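Local structure of FIG000988: Predicted permease (Vibrio cholerae, 6MJP) at residues Y69-L73 and V283-S287; R151-G155 and G232-Q236; S156-F160 and V172-Q176; S186-S192 and L207-Y213. The protein is probably a membrane subunit of the LptBFG ABC transporter, which moves lipopolysaccharide from the inner membrane towards the outer membrane. All coordinates share one frame; numbering follows the deposited sequence.

In the fold
Following the chain from the N terminus, helix 48-81 brings in the first half of interaction 1, whose partner on helix 260-286 arrives only after the whole strand-rich domain has been built. Interaction 1 therefore closes the largest loop and ties two membrane helices together; the other three contacts lie within that loop, with centres more than 50 Å from its own. Interaction 2 joins the turn after strand 150-151 to strand 230-235, near the two ends of the strand domain. Interactions 3 and 4 fall inside it one after the other: the first pairs strands 158-160 and 173-176, the second strands 186-190 and 210-214, and strands 173-176 and 186-190 are themselves hydrogen-bonded neighbours.

Interaction 1: Y69-L73 and V283-S287; sequences YIGIL and VVPLS
V283 points from its helix at the surface formed by Y69, I72 and L73; Y69 and L73 share its CG2 branch and I72 takes CG1. The Y69 ring crosses the valine at a slant: its CE1 lies 3.7 Å from V283 CB, while V283 CG2 sits over one face of the ring. L73 comes in at about a right angle, placing CD1 3.7 Å from that same CG2 methyl. On the other branch, V283 CG1 meets I72 CG2 at 3.6 Å as the two side chains slide past each other in opposite directions. The rest of I72 runs fully extended (chi1 -179°, chi2 174°), which carries its CD1 to V284 CG2 at 3.7 Å. Beyond V283, L73 CD1 also reaches the backbone of S287, where the two chains come nearest. S287 OG turns back to V284 O with a 3.1 Å hydrogen bond, beside the kink at P285, whose nitrogen makes no bond to the preceding turn. The polar end of Y69 is satisfied by A302 O on helix 299-321. This is apolar helix-helix packing between two predicted transmembrane segments, part of the helical membrane domain of an LptF/LptG permease.

Interaction 2: R151-G155 and G232-Q236; sequences RSPDG and GLIGQ
The carboxylate of D154 turns one face to the carbonyl of I234, and I234 O stands almost directly above D154 CG. On that same side G235 CA lies 3.2 Å from D154 OD1, while D154 OD2 lies 3.9 Å from L233 CG. The P153 ring crosses the I234 side chain at a slant, its CD 3.5 Å from I234 CG2. S152 adds to this apolar patch, its CB 4.0 Å from the same methyl. The contact has one hydrogen bond, from D154 N to I234 O at 3.2 Å, with a moderately bent N-H...O angle of 143° and the donor nearly along the C=O axis. With chi1 at -72°, D154 CG lies beside its own backbone N, and this brings the carboxylate to the carbonyl that the N-H engages. S152 to G155 form a type I turn, while I234 and G235 make a classic beta bulge opposite Q203. Farther along the same strand, G232 pairs with a strand of the LptC chain and carries the sheet across the interface. Chemically, a single N-H...O hydrogen bond from the backbone and a small apolar patch hold the turn to the strand; the D154 oxygens and I234 O are all acceptors, so the carboxylate adds no bond to I234 O and the polar hold comes from the D154 N-H.

Interaction 3: S156-F160 and V172-Q176; sequences SSVVF and VFVAQ
F160 and F173 close the well-buried end of this strand pair: F160 CB lies at the edge of the F173 ring, 3.9 Å from F173 CD2. Both residues have CG anti to the backbone nitrogen, but the F160 ring leads away from the partner strand. Two backbone bonds join the pair, F160 N to F173 O at 2.8 Å and F173 N to F160 O at 2.9 Å, each bent to 145°. V158 and A175 make the other hydrogen-bonded pair, and here V158 N to A175 O is nearly straight at 177°. V159 stands on the opposite side of the sheet, its CG1 4.2 Å from V172 CG1 and 4.3 Å from V174 CG2. Towards S156 the contact loosens: regular pairing stops at V158, and the partly exposed S156 meets its partner through its carbonyl, S156 O lying 3.4 Å from Q176 CG. S157 OG turns instead to S152 OG. On the F173 side the LptG chain packs against the sheet, with its F158 stacked on F173 and its W151 against V158 and A175. The result is a regular antiparallel ladder, consistent with the beta-jellyroll domain that LptF-type permeases carry in the periplasm.

Interaction 4: S186-S192 and L207-Y213; sequences SVMFSHS and LYDGTRY
Y208 O is gripped by two successive amides of the facing strand: H191 N donates to it at 3.2 Å and S192 N, weakly, at 3.4 Å. H191 and S192 thus both face Y208, a classic beta bulge. The H191 ring swings over to the next carbonyl, where ND1 gives D209 O a 3.1 Å bond, the oxygen lying somewhat out of the ring plane. Farther from the bulge, the F189-T211 and V187-Y213 pairs are hydrogen-bonded, F189 N reaching T211 O at 3.0 Å and Y213 N reaching V187 O at 2.7 Å. On one side of the sheet M188, bent at chi3 (89°), lays its CE over one face of the R212 guanidinium, 3.5 Å from R212 CD, while its CG meets L207 CD1 at 3.8 Å. R212 itself is extended from CG to NE and makes a cation-pi contact with F42 of the LptC chain. V187, F189, T211 and Y213 take the other side, next to LptG: Y213 OH shares a hydrogen bond with T211 OG1 and also bonds L183 N of LptG. Both segments turn a corner: at H191 the chain leaves the six-stranded sheet, where strands 186-190 and 210-214 lie between 173-176 and 223-227, for the smaller sheet of 192-196, 203-208 and 230-235, and at D209 it returns.

Interaction 1: Y69-L73 and V283-S287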
loop_
_atom_site.group_PDB
_atom_site.type_symbol
_atom_site.label_atom_id
_atom_site.label_comp_id
_atom_site.label_asym_id
_atom_site.label_seq_id
_atom_site.Cartn_x
_atom_site.Cartn_y
_atom_site.Cartn_z
ATOM N N TYR D 69 12.484 -11.761 -9.107
ATOM C CA TYR D 69 12.901 -10.435 -8.652
ATOM C C TYR D 69 12.768 -10.276 -7.141
ATOM O O TYR D 69 13.740 -9.956 -6.449
ATOM C CB TYR D 69 12.052 -9.393 -9.384
ATOM C CG TYR D 69 12.399 -7.919 -9.237
ATOM C CD1 TYR D 69 13.497 -7.364 -9.882
ATOM C CD2 TYR D 69 11.561 -7.066 -8.526
ATOM C CE1 TYR D 69 13.779 -5.999 -9.776
ATOM C CE2 TYR D 69 11.831 -5.715 -8.415
ATOM C CZ TYR D 69 12.934 -5.182 -9.036
ATOM O OH TYR D 69 13.165 -3.830 -8.900
ATOM N N ILE D 70 11.550 -10.456 -6.615
ATOM C CA ILE D 70 11.344 -10.302 -5.179
ATOM C C ILE D 70 12.038 -11.423 -4.430
ATOM O O ILE D 70 12.541 -11.221 -3.317
ATOM C CB ILE D 70 9.845 -10.251 -4.846
ATOM C CG1 ILE D 70 9.176 -9.146 -5.647
ATOM C CG2 ILE D 70 9.625 -9.970 -3.376
ATOM C CD1 ILE D 70 9.787 -7.788 -5.401
ATOM N N GLY D 71 12.084 -12.614 -5.027
ATOM C CA GLY D 71 12.724 -13.736 -4.367
ATOM C C GLY D 71 14.164 -13.439 -4.011
ATOM O O GLY D 71 14.573 -13.556 -2.853
ATOM N N ILE D 72 14.951 -13.025 -5.003
ATOM C CA ILE D 72 16.357 -12.770 -4.732
ATOM C C ILE D 72 16.513 -11.509 -3.894
ATOM O O ILE D 72 17.440 -11.399 -3.082
ATOM C CB ILE D 72 17.139 -12.704 -6.053
ATOM C CG1 ILE D 72 18.606 -12.459 -5.797
ATOM C CG2 ILE D 72 16.691 -11.563 -6.880
ATOM C CD1 ILE D 72 19.388 -12.538 -7.047
ATOM N N LEU D 73 15.593 -10.560 -4.040
ATOM C CA LEU D 73 15.647 -9.347 -3.232
ATOM C C LEU D 73 15.490 -9.674 -1.750
ATOM O O LEU D 73 16.293 -9.240 -0.915
ATOM C CB LEU D 73 14.566 -8.368 -3.704
ATOM C CG LEU D 73 14.435 -7.063 -2.916
ATOM C CD1 LEU D 73 15.601 -6.181 -3.251
ATOM C CD2 LEU D 73 13.118 -6.339 -3.170
ATOM N N VAL D 283 18.763 -5.909 -9.709
ATOM C CA VAL D 283 18.335 -6.015 -8.315
ATOM C C VAL D 283 19.406 -6.608 -7.403
ATOM O O VAL D 283 19.340 -6.428 -6.176
ATOM C CB VAL D 283 17.043 -6.847 -8.206
ATOM C CG1 VAL D 283 17.314 -8.337 -8.416
ATOM C CG2 VAL D 283 16.375 -6.605 -6.875
ATOM N N VAL D 284 20.396 -7.310 -7.954
ATOM C CA VAL D 284 21.449 -7.876 -7.110
ATOM C C VAL D 284 22.175 -6.803 -6.302
ATOM O O VAL D 284 22.264 -6.944 -5.073
ATOM C CB VAL D 284 22.398 -8.744 -7.953
ATOM C CG1 VAL D 284 23.623 -9.064 -7.162
ATOM C CG2 VAL D 284 21.708 -10.024 -8.354
ATOM N N PRO D 285 22.685 -5.713 -6.897
ATOM C CA PRO D 285 23.282 -4.650 -6.066
ATOM C C PRO D 285 22.270 -3.894 -5.215
ATOM O O PRO D 285 22.669 -3.292 -4.212
ATOM C CB PRO D 285 23.933 -3.716 -7.095
ATOM C CG PRO D 285 23.894 -4.448 -8.400
ATOM C CD PRO D 285 22.724 -5.350 -8.325
ATOM N N LEU D 286 20.980 -3.913 -5.581
ATOM C CA LEU D 286 19.932 -3.151 -4.899
ATOM C C LEU D 286 19.509 -3.783 -3.577
ATOM O O LEU D 286 18.945 -3.099 -2.707
ATOM C CB LEU D 286 18.712 -3.013 -5.827
ATOM C CG LEU D 286 17.442 -2.315 -5.319
ATOM C CD1 LEU D 286 17.740 -0.883 -4.922
ATOM C CD2 LEU D 286 16.332 -2.361 -6.351
ATOM N N SER D 287 19.777 -5.068 -3.408
ATOM C CA SER D 287 19.350 -5.771 -2.216
ATOM C C SER D 287 20.188 -5.447 -0.983
ATOM O O SER D 287 19.840 -5.909 0.109
ATOM C CB SER D 287 19.392 -7.269 -2.484
ATOM O OG SER D 287 20.734 -7.715 -2.451
#

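Interaction 2: R151-G155 and G232-Q236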
loop_
_atom_site.group_PDB
_atom_site.type_symbol
_atom_site.label_atom_id
_atom_site.label_comp_id
_atom_site.label_asym_id
_atom_site.label_seq_id
_atom_site.Cartn_x
_atom_site.Cartn_y
_atom_site.Cartn_z
ATOM N N ARG D 151 -25.716 10.122 -21.731
ATOM C CA ARG D 151 -25.637 10.647 -23.088
ATOM C C ARG D 151 -25.035 9.590 -23.999
ATOM O O ARG D 151 -24.082 8.905 -23.621
ATOM C CB ARG D 151 -24.794 11.924 -23.157
ATOM C CG ARG D 151 -25.473 13.155 -22.598
ATOM C CD ARG D 151 -24.725 14.416 -22.991
ATOM N N SER D 152 -25.583 9.463 -25.198
ATOM C CA SER D 152 -25.071 8.483 -26.141
ATOM C C SER D 152 -23.792 8.981 -26.802
ATOM O O SER D 152 -23.536 10.186 -26.833
ATOM C CB SER D 152 -26.116 8.191 -27.208
ATOM O OG SER D 152 -27.286 7.660 -26.620
ATOM N N PRO D 153 -22.971 8.068 -27.342
ATOM C CA PRO D 153 -21.788 8.504 -28.106
ATOM C C PRO D 153 -22.107 9.517 -29.191
ATOM O O PRO D 153 -21.230 10.301 -29.581
ATOM C CB PRO D 153 -21.260 7.194 -28.706
ATOM C CG PRO D 153 -21.698 6.151 -27.760
ATOM C CD PRO D 153 -23.026 6.601 -27.211
ATOM N N ASP D 154 -23.339 9.517 -29.704
ATOM C CA ASP D 154 -23.752 10.581 -30.609
ATOM C C ASP D 154 -23.807 11.919 -29.883
ATOM O O ASP D 154 -23.446 12.953 -30.452
ATOM C CB ASP D 154 -25.108 10.247 -31.238
ATOM C CG ASP D 154 -25.021 9.125 -32.256
ATOM O OD1 ASP D 154 -23.907 8.607 -32.470
ATOM O OD2 ASP D 154 -26.064 8.756 -32.841
ATOM N N GLY D 155 -24.241 11.915 -28.623
ATOM C CA GLY D 155 -24.426 13.143 -27.880
ATOM C C GLY D 155 -25.709 13.889 -28.174
ATOM O O GLY D 155 -25.978 14.899 -27.514
ATOM N N GLY D 232 -33.587 2.814 -32.437
ATOM C CA GLY D 232 -32.930 4.106 -32.485
ATOM C C GLY D 232 -31.431 3.938 -32.504
ATOM O O GLY D 232 -30.898 2.942 -32.007
ATOM N N LEU D 233 -30.743 4.916 -33.089
ATOM C CA LEU D 233 -29.293 4.863 -33.219
ATOM C C LEU D 233 -28.629 5.519 -32.016
ATOM O O LEU D 233 -29.042 6.593 -31.573
ATOM C CB LEU D 233 -28.831 5.550 -34.505
ATOM C CG LEU D 233 -27.316 5.547 -34.751
ATOM C CD1 LEU D 233 -26.787 4.129 -34.909
ATOM C CD2 LEU D 233 -26.937 6.391 -35.958
ATOM N N ILE D 234 -27.594 4.868 -31.492
ATOM C CA ILE D 234 -26.857 5.365 -30.345
ATOM C C ILE D 234 -25.466 5.853 -30.736
ATOM O O ILE D 234 -25.042 6.928 -30.308
ATOM C CB ILE D 234 -26.780 4.283 -29.244
ATOM C CG1 ILE D 234 -28.055 4.289 -28.401
ATOM C CG2 ILE D 234 -25.540 4.456 -28.361
ATOM C CD1 ILE D 234 -27.939 3.466 -27.142
ATOM N N GLY D 235 -24.751 5.093 -31.554
ATOM C CA GLY D 235 -23.406 5.487 -31.930
ATOM C C GLY D 235 -22.836 4.525 -32.945
ATOM O O GLY D 235 -23.470 3.536 -33.328
ATOM N N GLN D 236 -21.616 4.835 -33.376
ATOM C CA GLN D 236 -20.901 4.012 -34.345
ATOM C C GLN D 236 -19.394 4.266 -34.274
ATOM O O GLN D 236 -18.612 3.377 -33.931
ATOM C CB GLN D 236 -21.420 4.283 -35.761
#

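Interaction 3: S156-F160 and V172-Q176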
loop_
_atom_site.group_PDB
_atom_site.type_symbol
_atom_site.label_atom_id
_atom_site.label_comp_id
_atom_site.label_asym_id
_atom_site.label_seq_id
_atom_site.Cartn_x
_atom_site.Cartn_y
_atom_site.Cartn_z
ATOM N N SER D 156 -26.513 13.426 -29.134
ATOM C CA SER D 156 -27.754 14.089 -29.510
ATOM C C SER D 156 -28.967 13.596 -28.731
ATOM O O SER D 156 -30.035 14.214 -28.829
ATOM C CB SER D 156 -28.014 13.901 -31.004
ATOM O OG SER D 156 -28.033 12.523 -31.325
ATOM N N SER D 157 -28.841 12.500 -27.983
ATOM C CA SER D 157 -29.931 11.973 -27.176
ATOM C C SER D 157 -29.468 11.801 -25.737
ATOM O O SER D 157 -28.327 11.405 -25.484
ATOM C CB SER D 157 -30.451 10.631 -27.728
ATOM O OG SER D 157 -29.431 9.652 -27.791
ATOM N N VAL D 158 -30.365 12.099 -24.801
ATOM C CA VAL D 158 -30.136 11.905 -23.373
ATOM C C VAL D 158 -31.015 10.748 -22.913
ATOM O O VAL D 158 -32.246 10.822 -22.999
ATOM C CB VAL D 158 -30.438 13.180 -22.572
ATOM C CG1 VAL D 158 -30.286 12.926 -21.089
ATOM C CG2 VAL D 158 -29.532 14.312 -23.019
ATOM N N VAL D 159 -30.389 9.680 -22.427
ATOM C CA VAL D 159 -31.091 8.467 -22.026
ATOM C C VAL D 159 -31.085 8.369 -20.507
ATOM O O VAL D 159 -30.080 8.674 -19.860
ATOM C CB VAL D 159 -30.452 7.215 -22.653
ATOM C CG1 VAL D 159 -31.324 5.996 -22.410
ATOM C CG2 VAL D 159 -30.226 7.429 -24.137
ATOM N N PHE D 160 -32.210 7.943 -19.943
ATOM C CA PHE D 160 -32.349 7.787 -18.499
ATOM C C PHE D 160 -33.101 6.487 -18.256
ATOM O O PHE D 160 -34.284 6.375 -18.596
ATOM C CB PHE D 160 -33.074 8.984 -17.879
ATOM C CG PHE D 160 -33.335 8.842 -16.402
ATOM C CD1 PHE D 160 -32.408 9.283 -15.473
ATOM C CD2 PHE D 160 -34.514 8.268 -15.942
ATOM C CE1 PHE D 160 -32.646 9.149 -14.110
ATOM C CE2 PHE D 160 -34.756 8.130 -14.584
ATOM C CZ PHE D 160 -33.818 8.571 -13.667
ATOM N N VAL D 172 -37.594 3.174 -19.530
ATOM C CA VAL D 172 -36.658 4.054 -20.227
ATOM C C VAL D 172 -37.299 5.405 -20.520
ATOM O O VAL D 172 -38.502 5.513 -20.776
ATOM C CB VAL D 172 -36.178 3.387 -21.531
ATOM C CG1 VAL D 172 -35.091 4.213 -22.187
ATOM C CG2 VAL D 172 -35.696 1.981 -21.255
ATOM N N PHE D 173 -36.465 6.446 -20.497
ATOM C CA PHE D 173 -36.830 7.799 -20.899
ATOM C C PHE D 173 -35.738 8.334 -21.814
ATOM O O PHE D 173 -34.579 8.423 -21.403
ATOM C CB PHE D 173 -36.994 8.712 -19.681
ATOM C CG PHE D 173 -36.976 10.185 -20.013
ATOM C CD1 PHE D 173 -38.142 10.841 -20.378
ATOM C CD2 PHE D 173 -35.798 10.916 -19.963
ATOM C CE1 PHE D 173 -38.134 12.191 -20.689
ATOM C CE2 PHE D 173 -35.783 12.267 -20.277
ATOM C CZ PHE D 173 -36.951 12.905 -20.637
ATOM N N VAL D 174 -36.103 8.714 -23.037
ATOM C CA VAL D 174 -35.150 9.227 -24.014
ATOM C C VAL D 174 -35.548 10.647 -24.399
ATOM O O VAL D 174 -36.691 10.889 -24.811
ATOM C CB VAL D 174 -35.073 8.327 -25.260
ATOM C CG1 VAL D 174 -34.008 8.841 -26.212
ATOM C CG2 VAL D 174 -34.771 6.908 -24.860
ATOM N N ALA D 175 -34.604 11.579 -24.276
ATOM C CA ALA D 175 -34.833 12.988 -24.561
ATOM C C ALA D 175 -33.907 13.439 -25.676
ATOM O O ALA D 175 -32.703 13.177 -25.629
ATOM C CB ALA D 175 -34.606 13.854 -23.320
ATOM N N GLN D 176 -34.461 14.122 -26.672
ATOM C CA GLN D 176 -33.668 14.657 -27.779
ATOM C C GLN D 176 -34.167 16.072 -28.049
ATOM O O GLN D 176 -35.176 16.264 -28.733
ATOM C CB GLN D 176 -33.770 13.776 -29.017
ATOM C CG GLN D 176 -33.114 14.360 -30.254
ATOM C CD GLN D 176 -33.360 13.524 -31.495
ATOM O OE1 GLN D 176 -33.516 12.305 -31.414
ATOM N NE2 GLN D 176 -33.401 14.179 -32.652
#

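Interaction 4: S186-S192 and L207-Y213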
loop_
_atom_site.group_PDB
_atom_site.type_symbol
_atom_site.label_atom_id
_atom_site.label_comp_id
_atom_site.label_asym_id
_atom_site.label_seq_id
_atom_site.Cartn_x
_atom_site.Cartn_y
_atom_site.Cartn_z
ATOM N N SER D 186 -37.649 15.382 -30.069
ATOM C CA SER D 186 -38.634 14.429 -29.599
ATOM C C SER D 186 -38.288 14.020 -28.180
ATOM O O SER D 186 -37.187 14.273 -27.687
ATOM C CB SER D 186 -38.697 13.207 -30.518
ATOM O OG SER D 186 -37.411 12.617 -30.632
ATOM N N VAL D 187 -39.268 13.402 -27.523
ATOM C CA VAL D 187 -39.126 12.813 -26.198
ATOM C C VAL D 187 -39.998 11.567 -26.198
ATOM O O VAL D 187 -41.204 11.656 -26.463
ATOM C CB VAL D 187 -39.555 13.774 -25.069
ATOM C CG1 VAL D 187 -39.760 13.011 -23.772
ATOM C CG2 VAL D 187 -38.538 14.879 -24.862
ATOM N N MET D 188 -39.401 10.405 -25.929
ATOM C CA MET D 188 -40.146 9.154 -25.895
ATOM C C MET D 188 -39.920 8.451 -24.568
ATOM O O MET D 188 -38.844 8.557 -23.975
ATOM C CB MET D 188 -39.758 8.226 -27.051
ATOM C CG MET D 188 -38.319 7.780 -27.081
ATOM S SD MET D 188 -37.909 7.312 -28.766
ATOM C CE MET D 188 -37.370 8.896 -29.416
ATOM N N PHE D 189 -40.949 7.733 -24.119
ATOM C CA PHE D 189 -40.951 7.020 -22.850
ATOM C C PHE D 189 -41.586 5.656 -23.056
ATOM O O PHE D 189 -42.706 5.562 -23.566
ATOM C CB PHE D 189 -41.725 7.789 -21.780
ATOM C CG PHE D 189 -41.531 7.249 -20.395
ATOM C CD1 PHE D 189 -40.466 7.676 -19.626
ATOM C CD2 PHE D 189 -42.403 6.309 -19.862
ATOM C CE1 PHE D 189 -40.271 7.186 -18.355
ATOM C CE2 PHE D 189 -42.208 5.814 -18.585
ATOM C CZ PHE D 189 -41.138 6.259 -17.833
ATOM N N SER D 190 -40.885 4.604 -22.644
ATOM C CA SER D 190 -41.400 3.253 -22.826
ATOM C C SER D 190 -41.359 2.470 -21.518
ATOM O O SER D 190 -41.120 3.040 -20.447
ATOM C CB SER D 190 -40.609 2.529 -23.914
ATOM O OG SER D 190 -39.290 2.267 -23.486
ATOM N N HIS D 191 -41.610 1.169 -21.581
ATOM C CA HIS D 191 -41.576 0.352 -20.380
ATOM C C HIS D 191 -40.302 -0.481 -20.283
ATOM O O HIS D 191 -39.779 -0.675 -19.184
ATOM C CB HIS D 191 -42.818 -0.554 -20.320
ATOM C CG HIS D 191 -44.047 0.118 -19.775
ATOM N ND1 HIS D 191 -45.071 0.576 -20.579
ATOM C CD2 HIS D 191 -44.420 0.394 -18.502
ATOM C CE1 HIS D 191 -46.017 1.110 -19.824
ATOM N NE2 HIS D 191 -45.646 1.012 -18.561
ATOM N N SER D 192 -39.765 -0.936 -21.418
ATOM C CA SER D 192 -38.595 -1.804 -21.476
ATOM C C SER D 192 -37.910 -1.645 -22.831
ATOM O O SER D 192 -38.579 -1.474 -23.852
ATOM C CB SER D 192 -38.989 -3.268 -21.245
ATOM O OG SER D 192 -39.778 -3.413 -20.078
ATOM N N LEU D 207 -36.788 0.097 -28.055
ATOM C CA LEU D 207 -37.730 0.374 -26.974
ATOM C C LEU D 207 -39.003 -0.447 -27.156
ATOM O O LEU D 207 -39.469 -0.643 -28.281
ATOM C CB LEU D 207 -38.091 1.867 -26.910
ATOM C CG LEU D 207 -37.010 2.811 -26.376
ATOM C CD1 LEU D 207 -37.580 4.186 -26.100
ATOM C CD2 LEU D 207 -36.379 2.241 -25.121
ATOM N N TYR D 208 -39.598 -0.896 -26.044
ATOM C CA TYR D 208 -40.770 -1.778 -26.098
ATOM C C TYR D 208 -41.933 -1.191 -25.305
ATOM O O TYR D 208 -41.741 -0.746 -24.170
ATOM C CB TYR D 208 -40.438 -3.176 -25.554
ATOM C CG TYR D 208 -39.310 -3.898 -26.258
ATOM C CD1 TYR D 208 -39.114 -3.778 -27.632
ATOM C CD2 TYR D 208 -38.449 -4.713 -25.545
ATOM C CE1 TYR D 208 -38.082 -4.453 -28.265
ATOM C CE2 TYR D 208 -37.420 -5.389 -26.164
ATOM C CZ TYR D 208 -37.238 -5.258 -27.519
ATOM O OH TYR D 208 -36.204 -5.942 -28.116
ATOM N N ASP D 209 -43.138 -1.213 -25.887
ATOM C CA ASP D 209 -44.324 -0.742 -25.176
ATOM C C ASP D 209 -44.171 0.686 -24.657
ATOM O O ASP D 209 -44.045 0.894 -23.446
ATOM C CB ASP D 209 -44.650 -1.686 -24.003
ATOM C CG ASP D 209 -46.095 -1.540 -23.497
ATOM O OD1 ASP D 209 -46.849 -0.674 -24.003
ATOM O OD2 ASP D 209 -46.489 -2.317 -22.596
ATOM N N GLY D 210 -44.190 1.671 -25.546
ATOM C CA GLY D 210 -44.134 3.050 -25.116
ATOM C C GLY D 210 -44.823 3.983 -26.091
ATOM O O GLY D 210 -45.546 3.551 -26.992
ATOM N N THR D 211 -44.599 5.282 -25.888
ATOM C CA THR D 211 -45.103 6.324 -26.776
ATOM C C THR D 211 -43.996 7.347 -27.002
ATOM O O THR D 211 -43.238 7.664 -26.080
ATOM C CB THR D 211 -46.366 6.996 -26.199
ATOM O OG1 THR D 211 -46.123 7.401 -24.848
ATOM C CG2 THR D 211 -47.516 6.023 -26.190
ATOM N N ARG D 212 -43.873 7.829 -28.237
ATOM C CA ARG D 212 -42.909 8.863 -28.589
ATOM C C ARG D 212 -43.643 10.161 -28.892
ATOM O O ARG D 212 -44.678 10.145 -29.562
ATOM C CB ARG D 212 -42.072 8.450 -29.800
ATOM C CG ARG D 212 -41.370 9.607 -30.463
ATOM C CD ARG D 212 -40.297 9.140 -31.409
ATOM N NE ARG D 212 -39.551 10.269 -31.948
ATOM C CZ ARG D 212 -38.439 10.158 -32.664
ATOM N NH1 ARG D 212 -37.934 8.962 -32.927
ATOM N NH2 ARG D 212 -37.833 11.245 -33.116
ATOM N N TYR D 213 -43.114 11.281 -28.398
ATOM C CA TYR D 213 -43.744 12.595 -28.542
ATOM C C TYR D 213 -42.789 13.517 -29.292
ATOM O O TYR D 213 -41.783 13.959 -28.729
ATOM C CB TYR D 213 -44.114 13.178 -27.174
ATOM C CG TYR D 213 -44.931 12.238 -26.303
ATOM C CD1 TYR D 213 -44.317 11.254 -25.540
ATOM C CD2 TYR D 213 -46.316 12.334 -26.243
ATOM C CE1 TYR D 213 -45.057 10.389 -24.750
ATOM C CE2 TYR D 213 -47.064 11.473 -25.458
ATOM C CZ TYR D 213 -46.432 10.505 -24.713
ATOM O OH TYR D 213 -47.173 9.649 -23.930
#